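Local coordinates for NmrA family protein (Shigella flexneri 2a, PDB 3QVO) that is of unknown function but, as an NmrA-family protein with a Rossmann fold, probably binds NAD(P), at residues A[23-36]-A[82-96]. Residues are numbered along the deposited sequence; the frame is centred on the assembly and turned at random.
Sequences MKNVLILGAGGQIA and LKQAMQGQDIVYANL. With MNB (5-mercapto-2-nitro-benzoic acid), chain B.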
loop_
_atom_site.group_PDB
_atom_site.type_symbol
_atom_site.label_atom_id
_atom_site.label_comp_id
_atom_site.label_asym_id
_atom_site.label_seq_id
_atom_site.Cartn_x
_atom_site.Cartn_y
_atom_site.Cartn_z
HETATM N N MSE A 23 -9.303 19.623 1.679
HETATM C CA MSE A 23 -8.079 18.902 1.876
HETATM C C MSE A 23 -8.396 17.425 1.670
HETATM O O MSE A 23 -9.501 16.974 1.987
HETATM C CB MSE A 23 -7.542 19.107 3.304
HETATM C CG MSE A 23 -6.003 19.065 3.331
HETATM SE SE MSE A 23 -5.320 20.813 2.873
HETATM C CE MSE A 23 -6.159 21.736 4.358
ATOM N N LYS A 24 -7.424 16.699 1.134
ATOM C CA LYS A 24 -7.515 15.304 0.926
ATOM C C LYS A 24 -6.644 14.663 2.002
ATOM O O LYS A 24 -5.427 14.928 2.038
ATOM C CB LYS A 24 -6.988 14.993 -0.461
ATOM C CG LYS A 24 -7.036 13.520 -0.804
ATOM C CD LYS A 24 -6.493 13.247 -2.228
ATOM C CE LYS A 24 -7.559 13.487 -3.313
ATOM N NZ LYS A 24 -6.980 13.435 -4.729
ATOM N N ASN A 25 -7.260 13.846 2.879
ATOM C CA ASN A 25 -6.584 13.274 4.038
ATOM C C ASN A 25 -6.153 11.850 3.742
ATOM O O ASN A 25 -6.996 10.978 3.588
ATOM C CB ASN A 25 -7.524 13.299 5.240
ATOM C CG ASN A 25 -7.745 14.724 5.797
ATOM O OD1 ASN A 25 -7.000 15.611 5.495
ATOM N ND2 ASN A 25 -8.736 14.901 6.665
ATOM N N VAL A 26 -4.848 11.618 3.663
ATOM C CA VAL A 26 -4.305 10.333 3.332
ATOM C C VAL A 26 -3.603 9.749 4.554
ATOM O O VAL A 26 -2.782 10.440 5.176
ATOM C CB VAL A 26 -3.316 10.457 2.189
ATOM C CG1 VAL A 26 -2.682 9.149 1.917
ATOM C CG2 VAL A 26 -4.016 10.973 0.955
ATOM N N LEU A 27 -3.969 8.513 4.935
ATOM C CA LEU A 27 -3.313 7.818 6.046
ATOM C C LEU A 27 -2.383 6.760 5.497
ATOM O O LEU A 27 -2.820 5.905 4.734
ATOM C CB LEU A 27 -4.355 7.183 6.951
ATOM C CG LEU A 27 -3.877 6.311 8.097
ATOM C CD1 LEU A 27 -3.006 7.079 9.100
ATOM C CD2 LEU A 27 -5.081 5.643 8.708
ATOM N N ILE A 28 -1.102 6.846 5.854
ATOM C CA ILE A 28 -0.110 5.923 5.386
ATOM C C ILE A 28 0.217 5.009 6.558
ATOM O O ILE A 28 0.826 5.446 7.554
ATOM C CB ILE A 28 1.134 6.677 4.859
ATOM C CG1 ILE A 28 0.708 7.570 3.675
ATOM C CG2 ILE A 28 2.221 5.694 4.427
ATOM C CD1 ILE A 28 1.776 8.347 3.030
ATOM N N LEU A 29 -0.218 3.743 6.460
ATOM C CA LEU A 29 0.077 2.750 7.488
ATOM C C LEU A 29 1.352 2.036 7.154
ATOM O O LEU A 29 1.501 1.595 6.053
ATOM C CB LEU A 29 -1.042 1.734 7.542
ATOM C CG LEU A 29 -2.379 2.344 7.904
ATOM C CD1 LEU A 29 -3.416 1.247 7.690
ATOM C CD2 LEU A 29 -2.304 2.892 9.351
ATOM N N GLY A 30 2.281 1.918 8.084
ATOM C CA GLY A 30 3.614 1.353 7.757
ATOM C C GLY A 30 4.497 2.403 7.097
ATOM O O GLY A 30 5.214 2.145 6.121
ATOM N N ALA A 31 4.453 3.613 7.632
ATOM C CA ALA A 31 5.025 4.768 6.921
ATOM C C ALA A 31 6.545 4.739 6.920
ATOM O O ALA A 31 7.150 5.461 6.178
ATOM C CB ALA A 31 4.514 6.085 7.498
ATOM N N GLY A 32 7.173 3.911 7.746
ATOM C CA GLY A 32 8.639 3.729 7.649
ATOM C C GLY A 32 9.114 2.763 6.567
ATOM O O GLY A 32 10.285 2.502 6.441
ATOM N N GLY A 33 8.193 2.219 5.791
ATOM C CA GLY A 33 8.545 1.304 4.707
ATOM C C GLY A 33 9.171 1.995 3.508
ATOM O O GLY A 33 8.955 3.186 3.262
ATOM N N GLN A 34 9.914 1.221 2.728
ATOM C CA GLN A 34 10.710 1.761 1.645
ATOM C C GLN A 34 9.888 2.227 0.444
ATOM O O GLN A 34 10.285 3.181 -0.226
ATOM C CB GLN A 34 11.759 0.743 1.189
ATOM C CG GLN A 34 12.582 0.089 2.319
ATOM C CD GLN A 34 13.646 -0.849 1.794
ATOM O OE1 GLN A 34 14.328 -0.555 0.809
ATOM N NE2 GLN A 34 13.795 -1.985 2.451
ATOM N N ILE A 35 8.789 1.563 0.120
ATOM C CA ILE A 35 7.877 2.117 -0.885
ATOM C C ILE A 35 7.190 3.355 -0.324
ATOM O O ILE A 35 7.020 4.378 -1.035
ATOM C CB ILE A 35 6.807 1.115 -1.369
ATOM C CG1 ILE A 35 7.441 0.033 -2.268
ATOM C CG2 ILE A 35 5.723 1.804 -2.168
ATOM C CD1 ILE A 35 6.583 -1.264 -2.340
ATOM N N ALA A 36 6.828 3.287 0.945
ATOM C CA ALA A 36 6.168 4.394 1.600
ATOM C C ALA A 36 6.978 5.716 1.472
ATOM O O ALA A 36 6.387 6.777 1.268
ATOM C CB ALA A 36 5.871 4.063 3.068
ATOM N N LEU A 82 -5.193 2.927 16.038
ATOM C CA LEU A 82 -5.539 2.925 14.642
ATOM C C LEU A 82 -6.834 3.680 14.401
ATOM O O LEU A 82 -6.868 4.542 13.558
ATOM C CB LEU A 82 -5.609 1.491 14.113
ATOM C CG LEU A 82 -5.982 1.386 12.616
ATOM C CD1 LEU A 82 -4.968 2.043 11.766
ATOM C CD2 LEU A 82 -6.207 -0.050 12.215
ATOM N N LYS A 83 -7.866 3.446 15.195
ATOM C CA LYS A 83 -9.104 4.247 15.089
ATOM C C LYS A 83 -8.819 5.731 15.272
ATOM O O LYS A 83 -9.313 6.565 14.512
ATOM C CB LYS A 83 -10.197 3.782 16.048
ATOM N N GLN A 84 -8.001 6.099 16.248
ATOM C CA GLN A 84 -7.719 7.558 16.413
ATOM C C GLN A 84 -7.156 8.166 15.154
ATOM O O GLN A 84 -7.516 9.290 14.775
ATOM C CB GLN A 84 -6.708 7.826 17.498
ATOM C CG GLN A 84 -7.017 7.174 18.832
ATOM C CD GLN A 84 -7.960 7.985 19.656
ATOM O OE1 GLN A 84 -8.773 8.751 19.131
ATOM N NE2 GLN A 84 -7.860 7.832 20.961
ATOM N N ALA A 85 -6.229 7.434 14.540
ATOM C CA ALA A 85 -5.525 7.908 13.366
ATOM C C ALA A 85 -6.437 7.924 12.138
ATOM O O ALA A 85 -6.213 8.680 11.175
ATOM C CB ALA A 85 -4.310 7.006 13.090
HETATM N N MSE A 86 -7.423 7.045 12.162
HETATM C CA MSE A 86 -8.310 6.835 11.063
HETATM C C MSE A 86 -9.351 7.902 10.974
HETATM O O MSE A 86 -9.925 8.108 9.902
HETATM C CB MSE A 86 -9.010 5.452 11.205
HETATM C CG MSE A 86 -9.932 5.123 10.045
HETATM SE SE MSE A 86 -8.970 4.812 8.361
HETATM C CE MSE A 86 -8.012 3.151 8.944
ATOM N N GLN A 87 -9.653 8.541 12.090
ATOM C CA GLN A 87 -10.756 9.532 12.098
ATOM C C GLN A 87 -10.563 10.655 11.080
ATOM O O GLN A 87 -9.500 11.247 11.051
ATOM C CB GLN A 87 -10.906 10.165 13.487
ATOM C CG GLN A 87 -12.175 11.068 13.611
ATOM C CD GLN A 87 -12.615 11.253 15.083
ATOM O OE1 GLN A 87 -11.818 11.071 16.033
ATOM N NE2 GLN A 87 -13.893 11.605 15.279
ATOM N N GLY A 88 -11.573 10.928 10.242
ATOM C CA GLY A 88 -11.491 12.033 9.304
ATOM C C GLY A 88 -10.703 11.780 8.021
ATOM O O GLY A 88 -10.542 12.704 7.238
ATOM N N GLN A 89 -10.221 10.551 7.791
ATOM C CA GLN A 89 -9.392 10.251 6.630
ATOM C C GLN A 89 -10.219 9.973 5.391
ATOM O O GLN A 89 -11.328 9.508 5.474
ATOM C CB GLN A 89 -8.489 9.046 6.878
ATOM C CG GLN A 89 -7.552 9.159 8.084
ATOM C CD GLN A 89 -6.474 10.207 7.925
ATOM O OE1 GLN A 89 -6.288 10.749 6.839
ATOM N NE2 GLN A 89 -5.705 10.444 8.991
ATOM N N ASP A 90 -9.643 10.219 4.237
ATOM C CA ASP A 90 -10.315 9.958 2.965
ATOM C C ASP A 90 -9.740 8.734 2.266
ATOM O O ASP A 90 -10.456 8.052 1.576
ATOM C CB ASP A 90 -10.187 11.191 2.069
ATOM C CG ASP A 90 -10.785 12.402 2.727
ATOM O OD1 ASP A 90 -11.963 12.290 3.110
ATOM O OD2 ASP A 90 -10.086 13.428 2.956
ATOM N N ILE A 91 -8.448 8.483 2.411
ATOM C CA ILE A 91 -7.784 7.453 1.627
ATOM C C ILE A 91 -6.751 6.818 2.511
ATOM O O ILE A 91 -5.984 7.516 3.159
ATOM C CB ILE A 91 -7.073 8.010 0.398
ATOM C CG1 ILE A 91 -8.062 8.535 -0.639
ATOM C CG2 ILE A 91 -6.278 6.947 -0.294
ATOM C CD1 ILE A 91 -7.405 9.405 -1.721
ATOM N N VAL A 92 -6.780 5.487 2.567
ATOM C CA VAL A 92 -5.833 4.704 3.349
ATOM C C VAL A 92 -4.922 4.001 2.392
ATOM O O VAL A 92 -5.377 3.383 1.428
ATOM C CB VAL A 92 -6.555 3.657 4.230
ATOM C CG1 VAL A 92 -5.540 2.773 4.973
ATOM C CG2 VAL A 92 -7.469 4.354 5.214
ATOM N N TYR A 93 -3.633 4.125 2.678
ATOM C CA TYR A 93 -2.610 3.478 1.943
ATOM C C TYR A 93 -1.843 2.633 2.938
ATOM O O TYR A 93 -1.244 3.151 3.872
ATOM C CB TYR A 93 -1.723 4.501 1.244
ATOM C CG TYR A 93 -0.327 3.969 0.930
ATOM C CD1 TYR A 93 -0.145 2.664 0.566
ATOM C CD2 TYR A 93 0.794 4.796 0.959
ATOM C CE1 TYR A 93 1.081 2.147 0.284
ATOM C CE2 TYR A 93 2.065 4.255 0.679
ATOM C CZ TYR A 93 2.165 2.912 0.352
ATOM O OH TYR A 93 3.352 2.319 0.065
ATOM N N ALA A 94 -1.913 1.318 2.734
ATOM C CA ALA A 94 -1.343 0.325 3.591
ATOM C C ALA A 94 -0.225 -0.376 2.841
ATOM O O ALA A 94 -0.416 -0.862 1.717
ATOM C CB ALA A 94 -2.394 -0.701 3.996
ATOM N N ASN A 95 0.919 -0.428 3.518
ATOM C CA ASN A 95 2.121 -1.086 3.060
ATOM C C ASN A 95 2.555 -1.872 4.302
ATOM O O ASN A 95 3.460 -1.413 5.040
ATOM C CB ASN A 95 3.149 0.018 2.640
ATOM C CG ASN A 95 4.443 -0.548 2.014
ATOM O OD1 ASN A 95 4.489 -1.773 1.632
ATOM N ND2 ASN A 95 5.541 0.318 1.952
ATOM N N LEU A 96 1.868 -3.006 4.558
ATOM C CA LEU A 96 2.010 -3.763 5.794
ATOM C C LEU A 96 2.862 -4.997 5.654
ATOM O O LEU A 96 2.736 -5.761 4.681
ATOM C CB LEU A 96 0.660 -4.253 6.283
ATOM C CG LEU A 96 -0.378 -3.168 6.544
ATOM C CD1 LEU A 96 -1.633 -3.907 6.866
ATOM C CD2 LEU A 96 0.080 -2.217 7.636
HETATM C C6 MNB B . -15.092 7.614 15.277
HETATM C C1 MNB B . -15.913 7.323 16.341
HETATM C C2 MNB B . -15.815 6.087 17.005
HETATM C C3 MNB B . -14.873 5.115 16.584
HETATM C C4 MNB B . -14.055 5.424 15.510
HETATM C C5 MNB B . -14.172 6.669 14.872
HETATM S S5 MNB B . -13.088 7.127 13.528
HETATM C C10 MNB B . -16.902 8.436 16.719
HETATM O O12 MNB B . -17.926 8.614 15.958
HETATM O O11 MNB B . -16.550 9.097 17.743
HETATM N N7 MNB B . -16.610 5.792 18.059
HETATM O O9 MNB B . -16.418 4.578 18.802
HETATM O O8 MNB B . -17.575 6.657 18.470
HETATM O O HOH W 1 -11.472 15.423 3.991
#
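The carbonyl oxygen of N25 is gripped by two successive amides: D90 N donates to N25 O over 2.8 Å, from a lone-pair direction in the carbonyl plane, and I91 N reaches the same oxygen at 3.1 Å. D90 also turns back on N25, its carboxylate taking the amide N of N25 on OD2 (2.9 Å) through the anti lone pair, while a water lies between D90 OD2 and M23 O. The side chain of N25 in turn holds the turn that follows helix 79-86. Its ND2 points almost straight at G88 O (2.9 Å, 177°), which lies in the plane of the N25 amide although the donor sits above the G88 carbonyl plane. Q87, just after the helix, meets S5 of the bound 5-mercapto-2-nitro-benzoic acid, in a pocket with K83 and C115. Q89 folds back at chi2, bringing NE2 to A85 O and to T52 OG1 of strand 49-55, the other neighbour of strand 24-29; L27 CB sits over the face of the Q89 amide, above CD.

Beyond this end strands 24-29 and 91-95 run parallel: L27 N binds I91 O, Y93 N binds L27 O, L29 N binds Y93 O and N95 N binds L29 O. They are central strands of the Rossmann-type sheet, and G30, G32 and G33 belong to the glycine-rich loop that in such folds receives the dinucleotide phosphates. Over L27, L29 and V92 lies helix 79-86, its 82-86 part roughly antiparallel to 24-29 (153°). L27 CD2 meets the selenomethionine methyl CE of M86 (3.9 Å), and L29 splits its methyls between helix and strand, CD2 to L82 CD1 (3.7 Å) and CD1 to V92 CG1. V26, I28, I91 and Y93 lie on the other face. With chi1 at 156°, some way short of fully anti, the Y93 ring passes I28 obliquely, CD2 beside CG2, and its OH comes within 3.3 Å of I35 CG2, near the start of helix 34-43.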